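Local coordinates for type II secretion system protein F (Vibrio cholerae, PDB 3C1Q), which is an inner-membrane component of the type II secretion system, probably required for the energy-dependent secretion of proteases and toxins from the periplasm, at residues 62-67 against 81-86; 15-20 against 49-54; 22-27 against 35-40. All blocks are in the same frame, centred on the assembly; numbering follows the deposited sequence.

Interaction 1: 62-67 against 81-86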
loop_
_atom_site.group_PDB
_atom_site.type_symbol
_atom_site.label_atom_id
_atom_site.label_comp_id
_atom_site.label_asym_id
_atom_site.label_seq_id
_atom_site.Cartn_x
_atom_site.Cartn_y
_atom_site.Cartn_z
ATOM N N TYR B 62 -6.987 -23.099 -9.264
ATOM C CA TYR B 62 -7.830 -22.838 -8.104
ATOM C C TYR B 62 -8.187 -21.370 -8.075
ATOM O O TYR B 62 -7.369 -20.524 -8.433
ATOM C CB TYR B 62 -7.096 -23.196 -6.825
ATOM C CG TYR B 62 -6.821 -24.669 -6.664
ATOM C CD1 TYR B 62 -7.791 -25.514 -6.164
ATOM C CD2 TYR B 62 -5.579 -25.220 -6.988
ATOM C CE1 TYR B 62 -7.546 -26.849 -6.002
ATOM C CE2 TYR B 62 -5.322 -26.552 -6.821
ATOM C CZ TYR B 62 -6.310 -27.375 -6.324
ATOM O OH TYR B 62 -6.052 -28.713 -6.156
ATOM N N THR B 63 -9.399 -21.050 -7.644
ATOM C CA THR B 63 -9.752 -19.645 -7.453
ATOM C C THR B 63 -9.001 -19.060 -6.251
ATOM O O THR B 63 -8.470 -19.778 -5.397
ATOM C CB THR B 63 -11.246 -19.457 -7.236
ATOM O OG1 THR B 63 -11.659 -20.332 -6.182
ATOM C CG2 THR B 63 -12.034 -19.743 -8.507
ATOM N N LEU B 64 -8.926 -17.745 -6.203
ATOM C CA LEU B 64 -8.340 -17.090 -5.057
ATOM C C LEU B 64 -9.130 -17.435 -3.797
ATOM O O LEU B 64 -8.543 -17.826 -2.783
ATOM C CB LEU B 64 -8.275 -15.585 -5.261
ATOM C CG LEU B 64 -7.646 -14.793 -4.108
ATOM C CD1 LEU B 64 -6.228 -15.253 -3.793
ATOM C CD2 LEU B 64 -7.674 -13.277 -4.400
ATOM N N SER B 65 -10.449 -17.299 -3.856
ATOM C CA SER B 65 -11.312 -17.618 -2.705
ATOM C C SER B 65 -11.115 -19.049 -2.206
ATOM O O SER B 65 -11.055 -19.290 -0.995
ATOM C CB SER B 65 -12.795 -17.372 -3.039
ATOM O OG SER B 65 -13.214 -18.087 -4.186
ATOM N N ASP B 66 -10.997 -20.010 -3.122
ATOM C CA ASP B 66 -10.829 -21.403 -2.707
ATOM C C ASP B 66 -9.451 -21.581 -2.046
ATOM O O ASP B 66 -9.328 -22.213 -0.985
ATOM C CB ASP B 66 -11.003 -22.335 -3.920
ATOM C CG ASP B 66 -11.037 -23.796 -3.550
ATOM O OD1 ASP B 66 -11.583 -24.122 -2.475
ATOM O OD2 ASP B 66 -10.550 -24.621 -4.357
ATOM N N SER B 67 -8.434 -20.986 -2.662
ATOM C CA SER B 67 -7.054 -21.042 -2.144
ATOM C C SER B 67 -6.941 -20.433 -0.735
ATOM O O SER B 67 -6.313 -21.015 0.143
ATOM C CB SER B 67 -6.093 -20.355 -3.106
ATOM O OG SER B 67 -6.105 -20.962 -4.400
ATOM N N SER B 81 -15.714 -15.011 1.416
ATOM C CA SER B 81 -17.006 -14.849 0.756
ATOM C C SER B 81 -17.017 -13.662 -0.192
ATOM O O SER B 81 -17.535 -13.772 -1.302
ATOM C CB SER B 81 -18.116 -14.696 1.790
ATOM O OG SER B 81 -18.400 -15.949 2.379
HETATM N N MSE B 82 -16.432 -12.549 0.245
HETATM C CA MSE B 82 -16.341 -11.339 -0.573
HETATM C C MSE B 82 -15.509 -11.617 -1.853
HETATM O O MSE B 82 -15.925 -11.292 -2.957
HETATM C CB MSE B 82 -15.753 -10.159 0.245
HETATM C CG MSE B 82 -16.684 -9.552 1.362
HETATM SE SE MSE B 82 -18.437 -9.128 0.694
HETATM C CE MSE B 82 -17.957 -7.998 -0.823
ATOM N N VAL B 83 -14.350 -12.244 -1.690
ATOM C CA VAL B 83 -13.489 -12.618 -2.813
ATOM C C VAL B 83 -14.245 -13.512 -3.806
ATOM O O VAL B 83 -14.234 -13.257 -5.016
ATOM C CB VAL B 83 -12.197 -13.321 -2.329
ATOM C CG1 VAL B 83 -11.344 -13.758 -3.500
ATOM C CG2 VAL B 83 -11.385 -12.376 -1.418
ATOM N N ALA B 84 -14.891 -14.552 -3.293
ATOM C CA ALA B 84 -15.748 -15.423 -4.110
ATOM C C ALA B 84 -16.768 -14.635 -4.922
ATOM O O ALA B 84 -16.930 -14.894 -6.115
ATOM C CB ALA B 84 -16.481 -16.467 -3.237
ATOM N N ALA B 85 -17.476 -13.701 -4.283
ATOM C CA ALA B 85 -18.476 -12.885 -5.005
ATOM C C ALA B 85 -17.816 -12.092 -6.126
ATOM O O ALA B 85 -18.343 -12.038 -7.226
ATOM C CB ALA B 85 -19.254 -11.943 -4.039
ATOM N N GLY B 86 -16.659 -11.489 -5.852
ATOM C CA GLY B 86 -15.909 -10.758 -6.876
ATOM C C GLY B 86 -15.440 -11.625 -8.042
ATOM O O GLY B 86 -15.595 -11.252 -9.216
#

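Interaction 2: 15-20 against 49-54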
loop_
_atom_site.group_PDB
_atom_site.type_symbol
_atom_site.label_atom_id
_atom_site.label_comp_id
_atom_site.label_asym_id
_atom_site.label_seq_id
_atom_site.Cartn_x
_atom_site.Cartn_y
_atom_site.Cartn_z
ATOM N N ALA B 15 -3.922 -5.842 6.763
ATOM C CA ALA B 15 -4.175 -4.586 6.067
ATOM C C ALA B 15 -3.154 -4.333 4.959
ATOM O O ALA B 15 -3.512 -3.883 3.859
ATOM C CB ALA B 15 -4.185 -3.435 7.053
ATOM N N LEU B 16 -1.897 -4.638 5.253
ATOM C CA LEU B 16 -0.819 -4.414 4.313
ATOM C C LEU B 16 -1.040 -5.284 3.084
ATOM O O LEU B 16 -1.108 -4.765 1.960
ATOM C CB LEU B 16 0.522 -4.728 4.962
ATOM C CG LEU B 16 1.766 -4.757 4.071
ATOM C CD1 LEU B 16 1.962 -3.409 3.381
ATOM C CD2 LEU B 16 2.990 -5.158 4.884
ATOM N N ILE B 17 -1.133 -6.606 3.275
ATOM C CA ILE B 17 -1.229 -7.479 2.095
ATOM C C ILE B 17 -2.514 -7.234 1.329
ATOM O O ILE B 17 -2.529 -7.350 0.102
ATOM C CB ILE B 17 -1.001 -8.988 2.423
ATOM C CG1 ILE B 17 -2.086 -9.535 3.366
ATOM C CG2 ILE B 17 0.428 -9.200 2.980
ATOM C CD1 ILE B 17 -1.970 -11.079 3.706
ATOM N N THR B 18 -3.597 -6.873 2.020
ATOM C CA THR B 18 -4.870 -6.658 1.311
ATOM C C THR B 18 -4.803 -5.380 0.451
ATOM O O THR B 18 -5.237 -5.368 -0.706
ATOM C CB THR B 18 -6.077 -6.648 2.288
ATOM O OG1 THR B 18 -6.098 -7.876 3.043
ATOM C CG2 THR B 18 -7.371 -6.519 1.537
ATOM N N ARG B 19 -4.197 -4.336 1.008
ATOM C CA ARG B 19 -3.982 -3.090 0.255
ATOM C C ARG B 19 -3.061 -3.317 -0.933
ATOM O O ARG B 19 -3.363 -2.898 -2.041
ATOM C CB ARG B 19 -3.441 -1.985 1.151
ATOM C CG ARG B 19 -3.115 -0.676 0.401
ATOM C CD ARG B 19 -4.312 -0.098 -0.280
ATOM N NE ARG B 19 -5.313 0.364 0.693
ATOM C CZ ARG B 19 -6.567 0.674 0.362
ATOM N NH1 ARG B 19 -6.965 0.553 -0.898
ATOM N NH2 ARG B 19 -7.423 1.098 1.282
ATOM N N GLN B 20 -1.964 -4.033 -0.724
ATOM C CA GLN B 20 -1.033 -4.312 -1.816
ATOM C C GLN B 20 -1.711 -5.124 -2.917
ATOM O O GLN B 20 -1.597 -4.788 -4.096
ATOM C CB GLN B 20 0.205 -5.044 -1.309
ATOM C CG GLN B 20 1.052 -4.224 -0.342
ATOM C CD GLN B 20 2.255 -4.982 0.163
ATOM O OE1 GLN B 20 2.118 -6.050 0.770
ATOM N NE2 GLN B 20 3.453 -4.442 -0.097
ATOM N N THR B 49 5.449 -17.318 2.698
ATOM C CA THR B 49 5.133 -18.716 2.420
ATOM C C THR B 49 3.685 -18.903 1.998
ATOM O O THR B 49 3.389 -19.622 1.037
ATOM C CB THR B 49 5.374 -19.543 3.689
ATOM O OG1 THR B 49 6.767 -19.501 3.976
ATOM C CG2 THR B 49 4.935 -20.970 3.501
HETATM N N MSE B 50 2.791 -18.277 2.749
HETATM C CA MSE B 50 1.361 -18.366 2.491
HETATM C C MSE B 50 1.042 -17.812 1.122
HETATM O O MSE B 50 0.336 -18.453 0.358
HETATM C CB MSE B 50 0.584 -17.583 3.548
HETATM C CG MSE B 50 -0.899 -17.458 3.284
HETATM SE SE MSE B 50 -1.737 -16.519 4.773
HETATM C CE MSE B 50 -1.075 -14.704 4.393
ATOM N N LEU B 51 1.586 -16.643 0.803
ATOM C CA LEU B 51 1.299 -15.993 -0.490
ATOM C C LEU B 51 1.875 -16.758 -1.684
ATOM O O LEU B 51 1.236 -16.851 -2.740
ATOM C CB LEU B 51 1.764 -14.542 -0.471
ATOM C CG LEU B 51 0.927 -13.675 0.481
ATOM C CD1 LEU B 51 1.563 -12.308 0.647
ATOM C CD2 LEU B 51 -0.523 -13.571 0.004
ATOM N N VAL B 52 3.048 -17.352 -1.515
ATOM C CA VAL B 52 3.632 -18.160 -2.578
ATOM C C VAL B 52 2.753 -19.396 -2.815
ATOM O O VAL B 52 2.495 -19.776 -3.965
ATOM C CB VAL B 52 5.097 -18.531 -2.231
ATOM C CG1 VAL B 52 5.660 -19.601 -3.168
ATOM C CG2 VAL B 52 5.974 -17.285 -2.302
ATOM N N ALA B 53 2.278 -20.001 -1.732
ATOM C CA ALA B 53 1.431 -21.183 -1.812
ATOM C C ALA B 53 0.099 -20.856 -2.487
ATOM O O ALA B 53 -0.363 -21.591 -3.340
ATOM C CB ALA B 53 1.197 -21.780 -0.400
ATOM N N VAL B 54 -0.504 -19.737 -2.094
ATOM C CA VAL B 54 -1.739 -19.271 -2.713
ATOM C C VAL B 54 -1.516 -18.983 -4.204
ATOM O O VAL B 54 -2.350 -19.358 -5.054
ATOM C CB VAL B 54 -2.292 -18.025 -1.962
ATOM C CG1 VAL B 54 -3.453 -17.379 -2.715
ATOM C CG2 VAL B 54 -2.757 -18.442 -0.540
#

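Interaction 3: 22-27 against 35-40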
loop_
_atom_site.group_PDB
_atom_site.type_symbol
_atom_site.label_atom_id
_atom_site.label_comp_id
_atom_site.label_asym_id
_atom_site.label_seq_id
_atom_site.Cartn_x
_atom_site.Cartn_y
_atom_site.Cartn_z
ATOM N N ALA B 22 -4.921 -5.350 -3.582
ATOM C CA ALA B 22 -5.921 -4.499 -4.218
ATOM C C ALA B 22 -5.297 -3.512 -5.205
ATOM O O ALA B 22 -5.813 -3.296 -6.300
ATOM C CB ALA B 22 -6.716 -3.739 -3.174
ATOM N N THR B 23 -4.179 -2.917 -4.809
ATOM C CA THR B 23 -3.492 -1.920 -5.609
ATOM C C THR B 23 -2.981 -2.503 -6.918
ATOM O O THR B 23 -3.126 -1.910 -8.000
ATOM C CB THR B 23 -2.338 -1.283 -4.787
ATOM O OG1 THR B 23 -2.904 -0.664 -3.614
ATOM C CG2 THR B 23 -1.599 -0.245 -5.583
ATOM N N LEU B 24 -2.396 -3.677 -6.820
ATOM C CA LEU B 24 -1.859 -4.355 -7.989
ATOM C C LEU B 24 -2.975 -4.843 -8.923
ATOM O O LEU B 24 -2.931 -4.594 -10.117
ATOM C CB LEU B 24 -0.958 -5.500 -7.543
ATOM C CG LEU B 24 0.311 -5.075 -6.794
ATOM C CD1 LEU B 24 0.981 -6.284 -6.105
ATOM C CD2 LEU B 24 1.308 -4.375 -7.699
ATOM N N VAL B 25 -3.982 -5.494 -8.376
ATOM C CA VAL B 25 -5.077 -5.998 -9.181
ATOM C C VAL B 25 -5.799 -4.877 -9.939
ATOM O O VAL B 25 -6.167 -5.041 -11.108
ATOM C CB VAL B 25 -6.050 -6.831 -8.334
ATOM C CG1 VAL B 25 -7.327 -7.094 -9.108
ATOM C CG2 VAL B 25 -5.380 -8.134 -7.903
ATOM N N GLN B 26 -6.007 -3.744 -9.272
ATOM C CA GLN B 26 -6.707 -2.621 -9.905
ATOM C C GLN B 26 -5.901 -1.949 -11.003
ATOM O O GLN B 26 -6.475 -1.265 -11.854
ATOM C CB GLN B 26 -7.150 -1.605 -8.858
ATOM C CG GLN B 26 -8.398 -2.055 -8.147
ATOM C CD GLN B 26 -8.745 -1.180 -6.996
ATOM O OE1 GLN B 26 -9.691 -0.376 -7.067
ATOM N NE2 GLN B 26 -7.977 -1.291 -5.928
ATOM N N SER B 27 -4.587 -2.178 -11.015
ATOM C CA SER B 27 -3.726 -1.684 -12.094
ATOM C C SER B 27 -3.838 -2.494 -13.382
ATOM O O SER B 27 -3.312 -2.078 -14.425
ATOM C CB SER B 27 -2.265 -1.679 -11.647
ATOM O OG SER B 27 -1.742 -2.999 -11.635
ATOM N N LEU B 35 0.055 -11.605 -6.863
ATOM C CA LEU B 35 0.397 -12.439 -5.696
ATOM C C LEU B 35 1.903 -12.646 -5.551
ATOM O O LEU B 35 2.424 -12.616 -4.441
ATOM C CB LEU B 35 -0.325 -13.774 -5.763
ATOM C CG LEU B 35 -1.835 -13.735 -5.492
ATOM C CD1 LEU B 35 -2.528 -14.993 -6.009
ATOM C CD2 LEU B 35 -2.130 -13.541 -3.993
ATOM N N ARG B 36 2.597 -12.838 -6.668
ATOM C CA ARG B 36 4.059 -12.933 -6.650
ATOM C C ARG B 36 4.694 -11.687 -6.027
ATOM O O ARG B 36 5.551 -11.792 -5.164
ATOM C CB ARG B 36 4.617 -13.148 -8.051
ATOM C CG ARG B 36 6.140 -13.364 -8.072
ATOM C CD ARG B 36 6.732 -13.185 -9.438
ATOM N NE ARG B 36 6.636 -14.385 -10.267
ATOM C CZ ARG B 36 7.629 -15.257 -10.490
ATOM N NH1 ARG B 36 8.829 -15.112 -9.924
ATOM N NH2 ARG B 36 7.424 -16.301 -11.281
ATOM N N ALA B 37 4.286 -10.508 -6.492
ATOM C CA ALA B 37 4.796 -9.252 -5.976
ATOM C C ALA B 37 4.557 -9.105 -4.477
ATOM O O ALA B 37 5.482 -8.750 -3.737
ATOM C CB ALA B 37 4.166 -8.060 -6.749
ATOM N N VAL B 38 3.343 -9.388 -4.003
ATOM C CA VAL B 38 3.059 -9.217 -2.569
ATOM C C VAL B 38 3.961 -10.177 -1.738
ATOM O O VAL B 38 4.541 -9.779 -0.708
ATOM C CB VAL B 38 1.532 -9.384 -2.226
ATOM C CG1 VAL B 38 1.280 -9.092 -0.752
ATOM C CG2 VAL B 38 0.671 -8.455 -3.112
ATOM N N ALA B 39 4.140 -11.398 -2.232
ATOM C CA ALA B 39 5.038 -12.369 -1.615
ATOM C C ALA B 39 6.477 -11.861 -1.533
ATOM O O ALA B 39 7.091 -11.892 -0.467
ATOM C CB ALA B 39 5.017 -13.706 -2.382
ATOM N N GLU B 40 7.006 -11.414 -2.669
ATOM C CA GLU B 40 8.392 -10.940 -2.771
ATOM C C GLU B 40 8.660 -9.766 -1.854
ATOM O O GLU B 40 9.793 -9.568 -1.429
ATOM C CB GLU B 40 8.675 -10.453 -4.188
ATOM C CG GLU B 40 8.726 -11.520 -5.256
ATOM C CD GLU B 40 8.750 -10.936 -6.669
ATOM O OE1 GLU B 40 8.326 -9.773 -6.867
ATOM O OE2 GLU B 40 9.191 -11.651 -7.597
#

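Interaction 1: 62-67 against 81-86
Ser65 carries OG between its backbone N and its carbonyl carbon (chi1 56°), and Val83 sets CG1 anti to its own N (chi1 177°); with these torsions the serine lies against the backbone of Ala84 while the valine methyl points at the first turn of helix 64-68. Small residues suit this place, because the two backbones come very near: the CA atoms of Ser65 and Ala84 are 5.1 Å apart. The serine meets the helix with its CB, which rests 3.5 Å from Ala84 N. Its OG passes alongside the alanine methyl, 3.8 Å from Ala84 CB. One residue earlier, the branched Val83 fills the inner side of the joint, with Val83 CG1 3.7 Å from Ser65 N. The same methyl meets the end of Leu64, whose CD2 approaches Val83 CG1 to 3.8 Å, the two side chains crossing at about a right angle.

The short helix is well fixed where it makes this contact. Thr63 is its N-cap, and Asp66 N donates to Thr63 OG1 over 3.1 Å. Ser67 OG also donates to Thr63 O at 2.8 Å, reaching it from the face opposite to that used by Ser67 N, so one carbonyl oxygen is gripped twice. Glu87, one turn beyond Val83, adds a tie between the helices: its carboxylate takes the Leu64 N-H and is hydrogen-bonded to Ser65 OG. Its charge, at the N-terminal end of helix 64-68, is probably favoured by that helix's dipole.

Neither segment touches the second subunit. Helix 64-68 lies between helix 45-59, where Leu64 meets Val54, and helix 77-89, which also packs on helix 92-121 as Val83 touches Leu92 and Leu99.

Interaction 2: 15-20 against 49-54
This is a buried, wholly apolar contact between helix 11-26 and helix 45-59, its centre about 6 Å from the centre of the chain, made by Ile17 with Met50 and Leu51. The helices stand well apart, Ile17 CA and Leu51 CA being 9.2 Å from each other, so long side chains must bridge the gap, and only their methyl ends meet. Ile17 divides the work between its two branches. The longer one ends in CD1, 3.8 Å from Met50 CE, while the shorter one places CG2 4.0 Å from Leu51 CD1. Met50, present as selenomethionine, leaves its helix extended and bends at its last torsion (chi3 73°), which turns CE to the isoleucine; the two side chains cross at about a right angle. A flexible unbranched chain suits this span, and Tyr71 and Phe75 pack on it from the loop after helix 64-68.

Elsewhere on helix 11-26, Arg19 forms a salt bridge with Glu104 and hydrogen-bonds the calcium ligands Glu97 and Asp101, and Gln20 bonds Thr23 of the second subunit. Apolar side chains joining helices, with buried polar groups serving metal site and dimer, make up the all-helical bundle of this first cytoplasmic domain of the GSP F family.

Interaction 3: 22-27 against 35-40
Leu24 leaves helix 11-26 with CB directed at helix 31-40, yet CB itself lies too far back to touch it. The next step, to CG, runs anti to the carbonyl carbon (chi1 -65°) and carries the chain across the gap, where the branch divides. Leu24 CG too stays beyond contact distance of the facing helix, 4.9 Å from Ala37 CB. Leu24 CD2 remains 4.8 Å from Ala37 CB, and CD1 does the touching. That one methyl touches two neighbours at once, 3.7 Å from Ala37 CB and 3.7 Å from Val38 CG2, the valine being crossed at a slant. Alanine suits the near position, since its single methyl lets the leucine come in close; valine gives one methyl, CG2, to Leu24 and the other, CG1, to the neighbouring core of Ile17 and Leu51.

The two segments belong to consecutive helices joined by a short connection and packed as a helical pair, with Leu24 reaching across it. The same leucine also packs on Leu24 of the second subunit, so the pair contributes to the dimer interface.

Near its last turn, helix 11-26 gains a bond from its own side chain. Gln26 NE2 donates to Ala22 O at 3.0 Å and nearly straight (168°), standing above the carbonyl plane on the face opposite to that used by Gln26 N. The same NE2 is hydrogen-bonded to Glu97, a residue of the calcium site on helix 92-121.

Interactions 2 and 3 form one continuous core, their centres about 8 Å apart, because both start from helix 11-26. Val38 joins them: its CG1 is 3.5 Å from Leu51 CD1 and 3.8 Å from Ile17 CG2. Interaction 1, its centre about 14 Å from that of interaction 2, is linked to it through Val54, whose CG1 is 3.7 Å from Leu64 CD1. Interactions 1 and 3, about 16 Å apart between centres, do not touch. None of the three is itself a metal site; the Ile17 and Val38 side chains are each about 11 Å from a bound calcium ion, and Arg19 and Gln26 both hydrogen-bond the calcium ligand Glu97. Only interactions 2 and 3 border the second subunit.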